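Local coordinates for glycoside hydrolase family 31 (Trueperella pyogenes, PDB 5F7S), which probably hydrolyses alpha-glycosidic linkages in oligosaccharides, at residues I385-P390 and G463-G468; I389-T394 and A434-L439; K164-I169 and R247-V252; G285-M290 and Q642-G647; S16-Y21 and G34-G39. All coordinates share one frame; numbering follows the deposited sequence.

Interaction 1: I385-P390 and G463-G468; sequences ILWQIP and GFKTDG. With CA (calcium ion), chain G.
The indole of Trp387 meets segment 463-468 at its edge: Asp467 OD2 and Lys465 CD both lie near the ring plane, and the indole and carboxylate planes stand 86° apart. With CG opposite the backbone N (chi1 -175°), the ring reaches far enough for Trp387 NE1 to donate to the anti lone pair of Asp467 OD2 at 2.8 Å. That same oxygen binds a calcium ion, OD2 to metal 2.5 Å, alongside three waters. Asp467 OD1 receives Gly468 N at 2.8 Å, from outside the carboxylate plane, and these partners together fix the rotation of the group. The Phe464 ring has Leu386 O at its edge, while Gln388 CG approaches Phe464 CD1 obliquely at 3.7 Å. The Gln388 side chain is bent back at chi2, and its OE1 is hydrogen-bonded to Tyr500 OH and accepts from Arg452 NE.

The two strands pair in parallel, with Lys465 N donating to Leu386 O, 2.8 Å, and Gln388 N to Lys465 O, 2.9 Å. Glycine suits position 463, since a beta carbon would collide with Ile385 CD1.

These are the third and fourth strands of the TIM barrel, flanked by strands 326-329 and 513-515. Asp467 follows the fourth strand, a position consistent with that of the nucleophile in family 31 enzymes. Lys465 pairs with Glu330, and helix 485-506 packs against Thr466 and Pro390 and sets Tyr500 edge-to-face with Phe464.

Interaction 2: I389-T394 and A434-L439; sequences IPLQKT and ALMPDL
Gln392 and Leu435 form an isolated antiparallel bridge, a hydrogen-bonded pair that ties together two loops of the TIM barrel: the one that leaves strand 383-388 and the one that leads into helix 442-450. Two backbone bonds make the bridge. Gln392 N donates to Leu435 O and Leu435 N donates to Gln392 O, each over 2.9 Å. A weaker polar contact adds to them, since Leu391 CA points its hydrogen at Leu435 O, 3.3 Å away. Just before the bridge, Pro390 is the centre of an inverse gamma turn, which bends the chain away from the strand and brings it alongside the second loop.

The apolar contacts lie to either end of the bridge. Leu391, its CG opposite the carbonyl carbon (chi1 -73°), sends CD2 obliquely across Met436 to reach CG at 3.5 Å, and the same methyl rests against Ala434 CB at 4.1 Å. Alanine suits this place, its short methyl lying close against Gln392 O at 3.5 Å. Further along, Thr394 turns CG2 toward Leu435 CG, 3.8 Å apart, the two side chains crossing at about a right angle.

Neighbouring helices enclose the pair: Leu435 and Gln392 pack on helix 400-412, and Met436 and Pro390 on Tyr492 of helix 485-506. At the other end, Pro437, which has no N-H to offer, sets its ring carbon CD 3.4 Å from Pro390 O.

Interaction 3: K164-I169 and R247-V252; sequences KFALRI and RILIEV
Ile250 and Phe165 form the apolar centre of this antiparallel pairing, while Arg247 closes its other end on the opposite face of the sheet. Phe165 CG lies between the backbone N and the carbonyl carbon (chi1 62°), a torsion that leans the ring over the neighbouring strand. There Ile250 CB sits above one ring face, 4.2 Å from the centroid and 18° off the normal, a CH-pi contact offset toward the rim. Ile250 CG2 touches Phe165 CZ at 3.8 Å, and at the other branch Ile250 CD1 meets Leu167 CD1, also at 3.8 Å. A branched isoleucine thus serves two partners at once. Cutting Phe165 back to alanine is likely to leave Ile250 CB and CG2 without the ring they lie against and open a gap beside Val252.

The backbones hold this register through Ile250 N to Phe165 O, 2.9 Å and nearly straight, and Ile248 N to Leu167 O, 2.8 Å.

A bend at chi2 (-72°) folds the aliphatic part of Arg247 over Ala166, CD to CB 4.2 Å, and its guanidinium comes obliquely to Arg168, NH1 lying 3.5 Å from CG. The charged end of Arg168 leads away to Glu170, and the two guanidinium groups stay apart. Flexible arginines suit this more open face, where Glu251 pairs with Arg162.

Strand 159-168 is bordered by strand 152-156 and strand 247-253 by strand 236-240. Leu167, Ile250 and Val252 face Trp226, Phe228 and Val230 of strand 225-230, so the contact lies in one sheet of a beta-sandwich and packs against the other.

Interaction 4: G285-M290 and Q642-G647; sequences GRPAEM and QCLQTG. With CA (calcium ion), chain C.
Leu644 has CG opposite the carbonyl carbon (chi1 -56°), and with chi2 at -174° its two methyls spread toward different residues of the facing loop: CD2 touches Pro287 CB and CD1 touches Glu289 CG, each 3.7 Å away. The loop leads into the first strand of the TIM barrel, and Leu644 belongs to the last turn of the long helix 617-646, which comes after the eighth strand and helix 606-613. A leucine suits the site because its forked end can meet both partners, CB of the proline ring and the aliphatic part of the glutamate. With only the methyl of an alanine at this point of the helix, Pro287 and Glu289 would probably lose their apolar partner and a gap would open between loop and helix.

Where the helix ends, Gly647 takes a positive phi that a beta carbon would jam against the preceding carbonyl, so glycine fits. Arg286 is extended from CG to NE, and the edge of its guanidinium lies by Gly647 CA while Asp282 and Asn278 bind NH2. On the outer side of the helix, Gln645 OE1 binds a calcium ion at 2.6 Å. A water lying in the guanidinium plane links the two segments, accepting from Arg286 NH1 at 2.9 Å and donating to Leu644 O at 3.0 Å.

Interaction 5: S16-Y21 and G34-G39; sequences SLDQLY and GATTSG
Leu17 passes beside Thr36, with CB 4.1 Å from Thr36 CG2. Its carbonyl oxygen lies closer still to strand 31-37: Leu17 O is 3.3 Å from Gly34 CA, in a CA-H...O contact. Glycine suits position 34, since a beta carbon would collide with that oxygen.

At Asp18 the CA atoms come nearest, Asp18 CA standing 3.9 Å from Ala35 CA. Asp18 CB lies by Thr36 OG1 at 4.1 Å, while chi1 of 59° sets the carboxylate between the backbone N and the carbonyl carbon, and OD2 forms a salt bridge with Arg5.

Gln19 makes the one hydrogen bond between the segments, its O accepting Gly34 N over 2.9 Å. The bond stands at the mouth of the beta hairpin of strands 20-21 and 31-37, in the antiparallel sheet of the N-terminal domain. The Gln19 side chain turns back to stay within its own loop: OE1 takes Ser16 N at 2.8 Å from above the carbonyl plane, and NE2 donates almost straight to Leu20 O at 2.9 Å. A glutamine suits because its amide can accept and donate at once, holding the turn in shape.

Leu20 carries the chain into the short strand, its side chain packing on Tyr107 of strand 105-113.

Overall arrangement
Along the chain the order is interaction 5, interaction 3, then interaction 4, whose two segments bracket interactions 1 and 2. Interaction 5 lies in the N-terminal sheet and interaction 3 in the beta-sandwich, their centres about 34 Å apart. Interactions 1 and 2 are about 13 Å apart between centres and share Ile389 and Pro390, so the chain passes directly from the third barrel strand into the loop of interaction 2. Interaction 4, about 23 Å from interaction 1 between centres, joins the loop entering the barrel to the helix leaving it. Interactions 4 and 5 are farthest apart, about 49 Å between centres, on opposite sides of the chain's centre.

Interaction 1: I385-P390 and G463-G468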
# COMPACT_ATOMS: atom_id res chain seq x y z
N ILE A 385 -14.23 -7.31 -12.82
CA ILE A 385 -12.85 -7.00 -12.51
C ILE A 385 -12.14 -8.30 -12.08
O ILE A 385 -12.66 -9.05 -11.24
CB ILE A 385 -12.78 -5.98 -11.36
CG1 ILE A 385 -13.63 -4.73 -11.64
CG2 ILE A 385 -11.34 -5.61 -11.03
CD1 ILE A 385 -13.17 -3.86 -12.78
N LEU A 386 -10.96 -8.54 -12.65
CA LEU A 386 -10.18 -9.74 -12.36
C LEU A 386 -8.90 -9.43 -11.59
O LEU A 386 -8.24 -8.43 -11.86
CB LEU A 386 -9.81 -10.47 -13.66
CG LEU A 386 -10.98 -10.91 -14.57
CD1 LEU A 386 -10.42 -11.76 -15.70
CD2 LEU A 386 -12.02 -11.70 -13.81
N TRP A 387 -8.54 -10.34 -10.68
CA TRP A 387 -7.39 -10.19 -9.80
C TRP A 387 -6.10 -10.53 -10.49
O TRP A 387 -6.05 -11.45 -11.33
CB TRP A 387 -7.57 -11.15 -8.61
CG TRP A 387 -6.55 -11.11 -7.50
CD1 TRP A 387 -6.64 -10.39 -6.35
CD2 TRP A 387 -5.38 -11.91 -7.38
NE1 TRP A 387 -5.56 -10.66 -5.53
CE2 TRP A 387 -4.78 -11.60 -6.14
CE3 TRP A 387 -4.77 -12.86 -8.20
CZ2 TRP A 387 -3.60 -12.18 -5.72
CZ3 TRP A 387 -3.61 -13.45 -7.77
CH2 TRP A 387 -3.03 -13.11 -6.54
N GLN A 388 -5.05 -9.80 -10.11
CA GLN A 388 -3.70 -10.00 -10.66
C GLN A 388 -2.71 -9.81 -9.56
O GLN A 388 -3.01 -9.19 -8.52
CB GLN A 388 -3.38 -8.97 -11.76
CG GLN A 388 -4.20 -9.14 -13.01
CD GLN A 388 -3.79 -10.35 -13.82
OE1 GLN A 388 -2.86 -10.27 -14.62
NE2 GLN A 388 -4.49 -11.46 -13.65
N ILE A 389 -1.50 -10.29 -9.85
CA ILE A 389 -0.35 -10.21 -8.96
C ILE A 389 0.87 -10.03 -9.86
O ILE A 389 0.91 -10.65 -10.91
CB ILE A 389 -0.21 -11.49 -8.08
CG1 ILE A 389 0.84 -11.33 -6.99
CG2 ILE A 389 0.07 -12.73 -8.91
CD1 ILE A 389 0.41 -10.39 -5.86
N PRO A 390 1.84 -9.17 -9.47
CA PRO A 390 3.03 -8.99 -10.28
C PRO A 390 4.14 -9.98 -9.89
O PRO A 390 5.26 -9.58 -9.49
CB PRO A 390 3.39 -7.54 -10.00
CG PRO A 390 2.99 -7.32 -8.59
CD PRO A 390 1.89 -8.30 -8.28
N GLY A 463 -11.72 -4.21 -15.94
CA GLY A 463 -10.63 -3.74 -15.12
C GLY A 463 -9.99 -4.87 -14.36
O GLY A 463 -10.41 -6.02 -14.50
N PHE A 464 -8.99 -4.50 -13.57
CA PHE A 464 -8.20 -5.45 -12.80
C PHE A 464 -7.97 -5.06 -11.35
O PHE A 464 -7.76 -3.89 -11.05
CB PHE A 464 -6.82 -5.56 -13.43
CG PHE A 464 -6.80 -6.11 -14.81
CD1 PHE A 464 -6.79 -7.48 -15.03
CD2 PHE A 464 -6.73 -5.24 -15.91
CE1 PHE A 464 -6.72 -7.98 -16.31
CE2 PHE A 464 -6.67 -5.75 -17.19
CZ PHE A 464 -6.66 -7.11 -17.40
N LYS A 465 -7.95 -6.04 -10.46
CA LYS A 465 -7.60 -5.79 -9.07
C LYS A 465 -6.12 -6.13 -8.98
O LYS A 465 -5.74 -7.30 -8.85
CB LYS A 465 -8.45 -6.61 -8.10
CG LYS A 465 -8.16 -6.31 -6.63
CD LYS A 465 -9.01 -7.17 -5.71
CE LYS A 465 -8.69 -6.91 -4.25
NZ LYS A 465 -9.62 -7.67 -3.37
N THR A 466 -5.30 -5.10 -9.13
CA THR A 466 -3.84 -5.22 -9.12
C THR A 466 -3.34 -5.27 -7.70
O THR A 466 -2.85 -4.28 -7.14
CB THR A 466 -3.18 -4.08 -9.92
OG1 THR A 466 -3.86 -2.86 -9.66
CG2 THR A 466 -3.29 -4.35 -11.41
N ASP A 467 -3.45 -6.44 -7.11
CA ASP A 467 -3.04 -6.69 -5.75
C ASP A 467 -1.52 -6.84 -5.72
O ASP A 467 -0.90 -7.05 -6.76
CB ASP A 467 -3.72 -8.00 -5.31
CG ASP A 467 -3.77 -8.19 -3.82
OD1 ASP A 467 -3.22 -7.39 -3.03
OD2 ASP A 467 -4.40 -9.17 -3.43
N GLY A 468 -0.92 -6.71 -4.53
CA GLY A 468 0.53 -6.86 -4.34
C GLY A 468 1.36 -5.65 -4.77
O GLY A 468 0.88 -4.53 -4.73
CA CA G . -4.22 -10.66 -1.48
O HOH W 1 -6.39 -11.19 -2.52
O HOH W 2 -4.89 -8.05 -0.62
O HOH W 3 -3.19 -10.17 0.61

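Interaction 2: I389-T394 and A434-L439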
# COMPACT_ATOMS: atom_id res chain seq x y z
N ILE A 389 -1.50 -10.29 -9.85
CA ILE A 389 -0.35 -10.21 -8.96
C ILE A 389 0.87 -10.03 -9.86
O ILE A 389 0.91 -10.65 -10.91
CB ILE A 389 -0.21 -11.49 -8.08
CG1 ILE A 389 0.84 -11.33 -6.99
CG2 ILE A 389 0.07 -12.73 -8.91
CD1 ILE A 389 0.41 -10.39 -5.86
N PRO A 390 1.84 -9.17 -9.47
CA PRO A 390 3.03 -8.99 -10.28
C PRO A 390 4.14 -9.98 -9.89
O PRO A 390 5.26 -9.58 -9.49
CB PRO A 390 3.39 -7.54 -10.00
CG PRO A 390 2.99 -7.32 -8.59
CD PRO A 390 1.89 -8.30 -8.28
N LEU A 391 3.81 -11.26 -10.03
CA LEU A 391 4.68 -12.37 -9.68
C LEU A 391 4.40 -13.53 -10.62
O LEU A 391 3.28 -13.69 -11.10
CB LEU A 391 4.43 -12.80 -8.23
CG LEU A 391 4.94 -11.88 -7.11
CD1 LEU A 391 4.47 -12.39 -5.76
CD2 LEU A 391 6.46 -11.76 -7.10
N GLN A 392 5.44 -14.30 -10.92
CA GLN A 392 5.34 -15.48 -11.76
C GLN A 392 5.87 -16.66 -10.95
O GLN A 392 7.08 -16.77 -10.74
CB GLN A 392 6.18 -15.32 -13.04
CG GLN A 392 6.16 -16.56 -13.94
CD GLN A 392 4.83 -16.75 -14.64
OE1 GLN A 392 4.22 -17.85 -14.61
NE2 GLN A 392 4.35 -15.68 -15.27
N LYS A 393 4.96 -17.53 -10.52
CA LYS A 393 5.33 -18.71 -9.72
C LYS A 393 6.25 -19.63 -10.52
O LYS A 393 6.12 -19.72 -11.75
CB LYS A 393 4.07 -19.49 -9.31
CG LYS A 393 3.15 -18.73 -8.36
CD LYS A 393 1.72 -19.27 -8.38
CE LYS A 393 1.52 -20.51 -7.54
NZ LYS A 393 1.40 -20.15 -6.10
N THR A 394 7.20 -20.27 -9.83
CA THR A 394 8.16 -21.23 -10.45
C THR A 394 8.22 -22.62 -9.79
O THR A 394 8.75 -23.54 -10.39
CB THR A 394 9.62 -20.70 -10.44
OG1 THR A 394 10.04 -20.46 -9.09
CG2 THR A 394 9.76 -19.41 -11.26
N ALA A 434 9.19 -16.70 -6.42
CA ALA A 434 8.54 -16.32 -7.67
C ALA A 434 9.35 -15.22 -8.36
O ALA A 434 10.06 -14.47 -7.71
CB ALA A 434 7.14 -15.83 -7.40
N LEU A 435 9.25 -15.14 -9.68
CA LEU A 435 9.96 -14.11 -10.44
C LEU A 435 9.10 -12.87 -10.43
O LEU A 435 7.88 -12.96 -10.25
CB LEU A 435 10.19 -14.57 -11.87
CG LEU A 435 10.90 -15.91 -12.07
CD1 LEU A 435 10.80 -16.35 -13.52
CD2 LEU A 435 12.35 -15.86 -11.62
N MET A 436 9.74 -11.71 -10.60
CA MET A 436 9.04 -10.42 -10.69
C MET A 436 9.28 -9.81 -12.06
O MET A 436 10.43 -9.56 -12.43
CB MET A 436 9.54 -9.41 -9.65
CG MET A 436 8.90 -9.48 -8.27
SD MET A 436 9.35 -8.07 -7.22
CE MET A 436 8.31 -6.76 -7.79
N PRO A 437 8.20 -9.54 -12.81
CA PRO A 437 8.42 -8.91 -14.10
C PRO A 437 8.97 -7.50 -13.92
O PRO A 437 8.62 -6.79 -12.95
CB PRO A 437 7.00 -8.87 -14.71
CG PRO A 437 6.08 -8.91 -13.55
CD PRO A 437 6.77 -9.79 -12.56
N ASP A 438 9.86 -7.10 -14.83
CA ASP A 438 10.40 -5.75 -14.80
C ASP A 438 9.41 -4.88 -15.56
O ASP A 438 9.36 -4.94 -16.79
CB ASP A 438 11.76 -5.70 -15.47
CG ASP A 438 12.44 -4.36 -15.31
OD1 ASP A 438 11.77 -3.33 -15.11
OD2 ASP A 438 13.68 -4.35 -15.38
N LEU A 439 8.64 -4.09 -14.82
CA LEU A 439 7.65 -3.19 -15.42
C LEU A 439 8.18 -1.75 -15.47
O LEU A 439 7.40 -0.80 -15.61
CB LEU A 439 6.36 -3.25 -14.58
CG LEU A 439 5.82 -4.67 -14.34
CD1 LEU A 439 4.61 -4.65 -13.42
CD2 LEU A 439 5.46 -5.32 -15.67

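Interaction 3: K164-I169 and R247-V252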
# COMPACT_ATOMS: atom_id res chain seq x y z
N LYS A 164 20.82 13.86 6.86
CA LYS A 164 19.88 14.30 7.88
C LYS A 164 19.84 15.79 7.84
O LYS A 164 20.89 16.42 7.74
CB LYS A 164 20.40 13.99 9.29
CG LYS A 164 20.28 12.56 9.71
CD LYS A 164 21.15 12.24 10.92
CE LYS A 164 20.76 12.98 12.18
NZ LYS A 164 21.65 12.50 13.28
N PHE A 165 18.65 16.36 7.95
CA PHE A 165 18.49 17.79 8.05
C PHE A 165 17.21 18.05 8.83
O PHE A 165 16.47 17.12 9.11
CB PHE A 165 18.54 18.50 6.68
CG PHE A 165 17.46 18.09 5.74
CD1 PHE A 165 17.61 16.99 4.93
CD2 PHE A 165 16.28 18.82 5.67
CE1 PHE A 165 16.60 16.60 4.07
CE2 PHE A 165 15.28 18.45 4.81
CZ PHE A 165 15.44 17.34 4.00
N ALA A 166 16.97 19.30 9.19
CA ALA A 166 15.80 19.67 9.99
C ALA A 166 15.03 20.86 9.43
O ALA A 166 15.60 21.74 8.75
CB ALA A 166 16.23 19.95 11.42
N LEU A 167 13.72 20.83 9.69
CA LEU A 167 12.79 21.89 9.32
C LEU A 167 12.14 22.39 10.62
O LEU A 167 11.85 21.60 11.53
CB LEU A 167 11.70 21.35 8.40
CG LEU A 167 12.13 20.65 7.10
CD1 LEU A 167 10.88 20.35 6.30
CD2 LEU A 167 13.08 21.49 6.25
N ARG A 168 11.90 23.69 10.71
CA ARG A 168 11.29 24.28 11.90
C ARG A 168 9.77 24.15 11.86
O ARG A 168 9.14 24.37 10.82
CB ARG A 168 11.68 25.76 12.02
CG ARG A 168 11.15 26.48 13.27
CD ARG A 168 11.81 27.87 13.44
NE ARG A 168 11.55 28.72 12.27
CZ ARG A 168 10.42 29.40 12.07
NH1 ARG A 168 10.28 30.12 10.95
NH2 ARG A 168 9.43 29.38 12.96
N ILE A 169 9.20 23.84 13.02
CA ILE A 169 7.77 23.74 13.18
C ILE A 169 7.38 24.58 14.41
O ILE A 169 8.09 24.58 15.42
CB ILE A 169 7.32 22.28 13.28
CG1 ILE A 169 5.78 22.18 13.25
CG2 ILE A 169 7.96 21.58 14.48
CD1 ILE A 169 5.26 20.76 13.12
N ARG A 247 11.30 20.83 15.97
CA ARG A 247 12.00 20.41 14.75
C ARG A 247 11.45 19.11 14.13
O ARG A 247 11.19 18.12 14.83
CB ARG A 247 13.49 20.20 15.05
CG ARG A 247 14.27 21.43 15.51
CD ARG A 247 14.48 22.40 14.36
NE ARG A 247 15.30 23.54 14.74
CZ ARG A 247 14.84 24.72 15.19
NH1 ARG A 247 13.52 24.95 15.32
NH2 ARG A 247 15.72 25.68 15.52
N ILE A 248 11.30 19.13 12.82
CA ILE A 248 10.96 17.93 12.07
C ILE A 248 12.30 17.41 11.56
O ILE A 248 12.94 18.09 10.76
CB ILE A 248 10.07 18.25 10.85
CG1 ILE A 248 8.67 18.68 11.29
CG2 ILE A 248 9.96 17.03 9.96
CD1 ILE A 248 7.79 19.13 10.14
N LEU A 249 12.75 16.25 12.04
CA LEU A 249 14.02 15.70 11.56
C LEU A 249 13.77 14.75 10.39
O LEU A 249 12.93 13.86 10.48
CB LEU A 249 14.78 14.98 12.66
CG LEU A 249 15.01 15.79 13.93
CD1 LEU A 249 15.74 14.94 14.96
CD2 LEU A 249 15.79 17.07 13.62
N ILE A 250 14.47 14.97 9.29
CA ILE A 250 14.28 14.19 8.07
C ILE A 250 15.57 13.52 7.71
O ILE A 250 16.62 14.16 7.64
CB ILE A 250 13.84 15.09 6.92
CG1 ILE A 250 12.44 15.64 7.21
CG2 ILE A 250 13.85 14.34 5.60
CD1 ILE A 250 11.97 16.71 6.24
N GLU A 251 15.49 12.22 7.46
CA GLU A 251 16.66 11.44 7.09
C GLU A 251 16.36 10.80 5.75
O GLU A 251 15.28 10.25 5.54
CB GLU A 251 16.99 10.43 8.19
CG GLU A 251 18.34 9.77 8.03
CD GLU A 251 18.85 9.06 9.30
OE1 GLU A 251 19.69 8.14 9.15
OE2 GLU A 251 18.43 9.42 10.43
N VAL A 252 17.32 10.87 4.84
CA VAL A 252 17.14 10.41 3.48
C VAL A 252 18.22 9.43 3.04
O VAL A 252 19.40 9.71 3.17
CB VAL A 252 17.23 11.62 2.52
CG1 VAL A 252 16.99 11.18 1.08
CG2 VAL A 252 16.25 12.71 2.95

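Interaction 4: G285-M290 and Q642-G647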
# COMPACT_ATOMS: atom_id res chain seq x y z
N GLY A 285 1.55 14.04 -9.97
CA GLY A 285 0.54 13.62 -10.93
C GLY A 285 -0.83 13.76 -10.27
O GLY A 285 -0.94 13.75 -9.04
N ARG A 286 -1.87 13.88 -11.09
CA ARG A 286 -3.26 14.10 -10.63
C ARG A 286 -4.17 12.91 -10.90
O ARG A 286 -3.91 12.11 -11.81
CB ARG A 286 -3.81 15.32 -11.37
CG ARG A 286 -3.01 16.57 -11.06
CD ARG A 286 -3.55 17.81 -11.70
NE ARG A 286 -2.91 18.97 -11.08
CZ ARG A 286 -3.29 19.53 -9.94
NH1 ARG A 286 -4.33 19.05 -9.24
NH2 ARG A 286 -2.63 20.57 -9.47
N PRO A 287 -5.26 12.77 -10.12
CA PRO A 287 -6.18 11.65 -10.32
C PRO A 287 -6.74 11.66 -11.71
O PRO A 287 -6.98 12.72 -12.25
CB PRO A 287 -7.29 11.93 -9.32
CG PRO A 287 -6.60 12.68 -8.22
CD PRO A 287 -5.59 13.53 -8.90
N ALA A 288 -6.94 10.47 -12.27
CA ALA A 288 -7.46 10.34 -13.62
C ALA A 288 -8.96 10.39 -13.59
O ALA A 288 -9.57 10.31 -12.54
CB ALA A 288 -6.99 9.03 -14.23
N GLU A 289 -9.57 10.59 -14.76
CA GLU A 289 -11.02 10.57 -14.89
C GLU A 289 -11.52 9.14 -14.85
O GLU A 289 -10.90 8.25 -15.41
CB GLU A 289 -11.42 11.22 -16.19
CG GLU A 289 -11.16 12.70 -16.20
CD GLU A 289 -11.35 13.29 -17.56
OE1 GLU A 289 -12.34 14.03 -17.73
OE2 GLU A 289 -10.54 12.96 -18.46
N MET A 290 -12.64 8.91 -14.20
CA MET A 290 -13.22 7.58 -14.04
C MET A 290 -14.68 7.51 -14.48
O MET A 290 -15.36 8.52 -14.50
CB MET A 290 -13.09 7.16 -12.59
CG MET A 290 -11.67 6.89 -12.16
SD MET A 290 -11.05 5.39 -12.93
CE MET A 290 -9.29 5.61 -12.71
N GLN A 642 -15.43 18.39 -9.59
CA GLN A 642 -14.87 19.53 -8.87
C GLN A 642 -13.51 19.18 -8.25
O GLN A 642 -12.58 19.99 -8.31
CB GLN A 642 -15.82 20.03 -7.78
CG GLN A 642 -17.11 20.61 -8.30
CD GLN A 642 -17.87 21.36 -7.22
OE1 GLN A 642 -17.35 21.59 -6.12
NE2 GLN A 642 -19.11 21.75 -7.52
N CYS A 643 -13.40 17.99 -7.65
CA CYS A 643 -12.15 17.53 -7.08
C CYS A 643 -11.04 17.55 -8.13
O CYS A 643 -9.95 18.01 -7.85
CB CYS A 643 -12.27 16.11 -6.49
SG CYS A 643 -13.25 16.01 -4.96
N LEU A 644 -11.32 17.06 -9.34
CA LEU A 644 -10.30 17.06 -10.38
C LEU A 644 -9.90 18.50 -10.76
O LEU A 644 -8.74 18.75 -11.00
CB LEU A 644 -10.72 16.27 -11.62
CG LEU A 644 -11.12 14.81 -11.40
CD1 LEU A 644 -11.37 14.13 -12.74
CD2 LEU A 644 -10.09 14.06 -10.58
N GLN A 645 -10.86 19.44 -10.74
CA GLN A 645 -10.56 20.84 -11.06
C GLN A 645 -9.87 21.61 -9.91
O GLN A 645 -8.95 22.40 -10.16
CB GLN A 645 -11.84 21.60 -11.48
CG GLN A 645 -11.58 23.03 -11.97
CD GLN A 645 -10.71 23.09 -13.23
OE1 GLN A 645 -10.75 22.18 -14.08
NE2 GLN A 645 -9.93 24.18 -13.37
N THR A 646 -10.33 21.43 -8.68
CA THR A 646 -9.75 22.16 -7.54
C THR A 646 -8.50 21.50 -6.97
O THR A 646 -7.70 22.18 -6.31
CB THR A 646 -10.75 22.26 -6.39
OG1 THR A 646 -11.10 20.94 -5.95
CG2 THR A 646 -12.02 23.03 -6.82
N GLY A 647 -8.35 20.20 -7.19
CA GLY A 647 -7.23 19.44 -6.61
C GLY A 647 -7.53 18.90 -5.20
O GLY A 647 -6.70 18.21 -4.61
CA CA C . -9.54 20.64 -15.76
O HOH W 4 -6.59 17.22 -9.59
O HOH W 5 -10.44 18.53 -14.61

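Interaction 5: S16-Y21 and G34-G39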
# COMPACT_ATOMS: atom_id res chain seq x y z
N SER A 16 18.18 -10.36 9.24
CA SER A 16 18.43 -11.79 9.09
C SER A 16 19.65 -12.15 9.98
O SER A 16 20.29 -11.27 10.58
CB SER A 16 18.67 -12.15 7.62
OG SER A 16 19.82 -11.49 7.15
N LEU A 17 19.97 -13.44 10.04
CA LEU A 17 21.05 -13.93 10.88
C LEU A 17 22.43 -13.90 10.25
O LEU A 17 23.43 -14.12 10.93
CB LEU A 17 20.73 -15.37 11.30
CG LEU A 17 19.41 -15.54 12.03
CD1 LEU A 17 19.16 -17.01 12.33
CD2 LEU A 17 19.39 -14.71 13.31
N ASP A 18 22.51 -13.61 8.96
CA ASP A 18 23.79 -13.60 8.26
C ASP A 18 24.25 -12.20 7.82
O ASP A 18 24.92 -12.07 6.80
CB ASP A 18 23.70 -14.55 7.05
CG ASP A 18 22.61 -14.16 6.05
OD1 ASP A 18 22.04 -13.03 6.14
OD2 ASP A 18 22.31 -14.98 5.16
N GLN A 19 23.94 -11.17 8.60
CA GLN A 19 24.29 -9.78 8.21
C GLN A 19 24.97 -8.94 9.28
O GLN A 19 25.28 -9.42 10.38
CB GLN A 19 23.01 -9.05 7.76
CG GLN A 19 21.94 -8.88 8.83
CD GLN A 19 20.83 -7.92 8.42
OE1 GLN A 19 19.74 -8.34 8.00
NE2 GLN A 19 21.10 -6.62 8.49
N LEU A 20 25.26 -7.69 8.91
CA LEU A 20 25.79 -6.68 9.82
C LEU A 20 24.59 -5.88 10.28
O LEU A 20 23.63 -5.73 9.53
CB LEU A 20 26.73 -5.71 9.11
CG LEU A 20 28.01 -6.25 8.51
CD1 LEU A 20 28.77 -5.11 7.87
CD2 LEU A 20 28.85 -6.94 9.56
N TYR A 21 24.64 -5.39 11.52
CA TYR A 21 23.60 -4.50 12.07
C TYR A 21 24.26 -3.41 12.90
O TYR A 21 24.79 -3.70 13.98
CB TYR A 21 22.57 -5.26 12.92
CG TYR A 21 21.54 -4.35 13.55
CD1 TYR A 21 20.74 -3.52 12.75
CD2 TYR A 21 21.35 -4.34 14.94
CE1 TYR A 21 19.79 -2.67 13.33
CE2 TYR A 21 20.39 -3.51 15.52
CZ TYR A 21 19.61 -2.68 14.71
OH TYR A 21 18.64 -1.85 15.28
N GLY A 34 26.75 -11.26 12.01
CA GLY A 34 26.15 -12.57 11.97
C GLY A 34 26.55 -13.35 10.74
O GLY A 34 26.90 -12.78 9.71
N ALA A 35 26.51 -14.67 10.86
CA ALA A 35 26.82 -15.55 9.75
C ALA A 35 26.15 -16.88 9.99
O ALA A 35 25.84 -17.22 11.13
CB ALA A 35 28.32 -15.74 9.63
N THR A 36 25.91 -17.60 8.89
CA THR A 36 25.33 -18.94 8.97
C THR A 36 26.21 -19.95 8.26
O THR A 36 26.96 -19.61 7.34
CB THR A 36 23.91 -19.00 8.34
OG1 THR A 36 23.96 -18.61 6.97
CG2 THR A 36 22.92 -18.11 9.11
N THR A 37 26.11 -21.21 8.69
CA THR A 37 26.82 -22.32 8.07
C THR A 37 25.79 -23.28 7.48
O THR A 37 24.71 -23.48 8.04
CB THR A 37 27.70 -23.09 9.08
OG1 THR A 37 26.89 -23.69 10.09
CG2 THR A 37 28.69 -22.15 9.75
N SER A 38 26.12 -23.89 6.35
CA SER A 38 25.22 -24.86 5.71
C SER A 38 25.09 -26.15 6.54
O SER A 38 24.03 -26.74 6.59
CB SER A 38 25.75 -25.21 4.32
OG SER A 38 27.04 -25.81 4.42
N GLY A 39 26.18 -26.58 7.15
CA GLY A 39 26.20 -27.78 7.97
C GLY A 39 26.43 -27.40 9.42
O GLY A 39 26.64 -26.22 9.72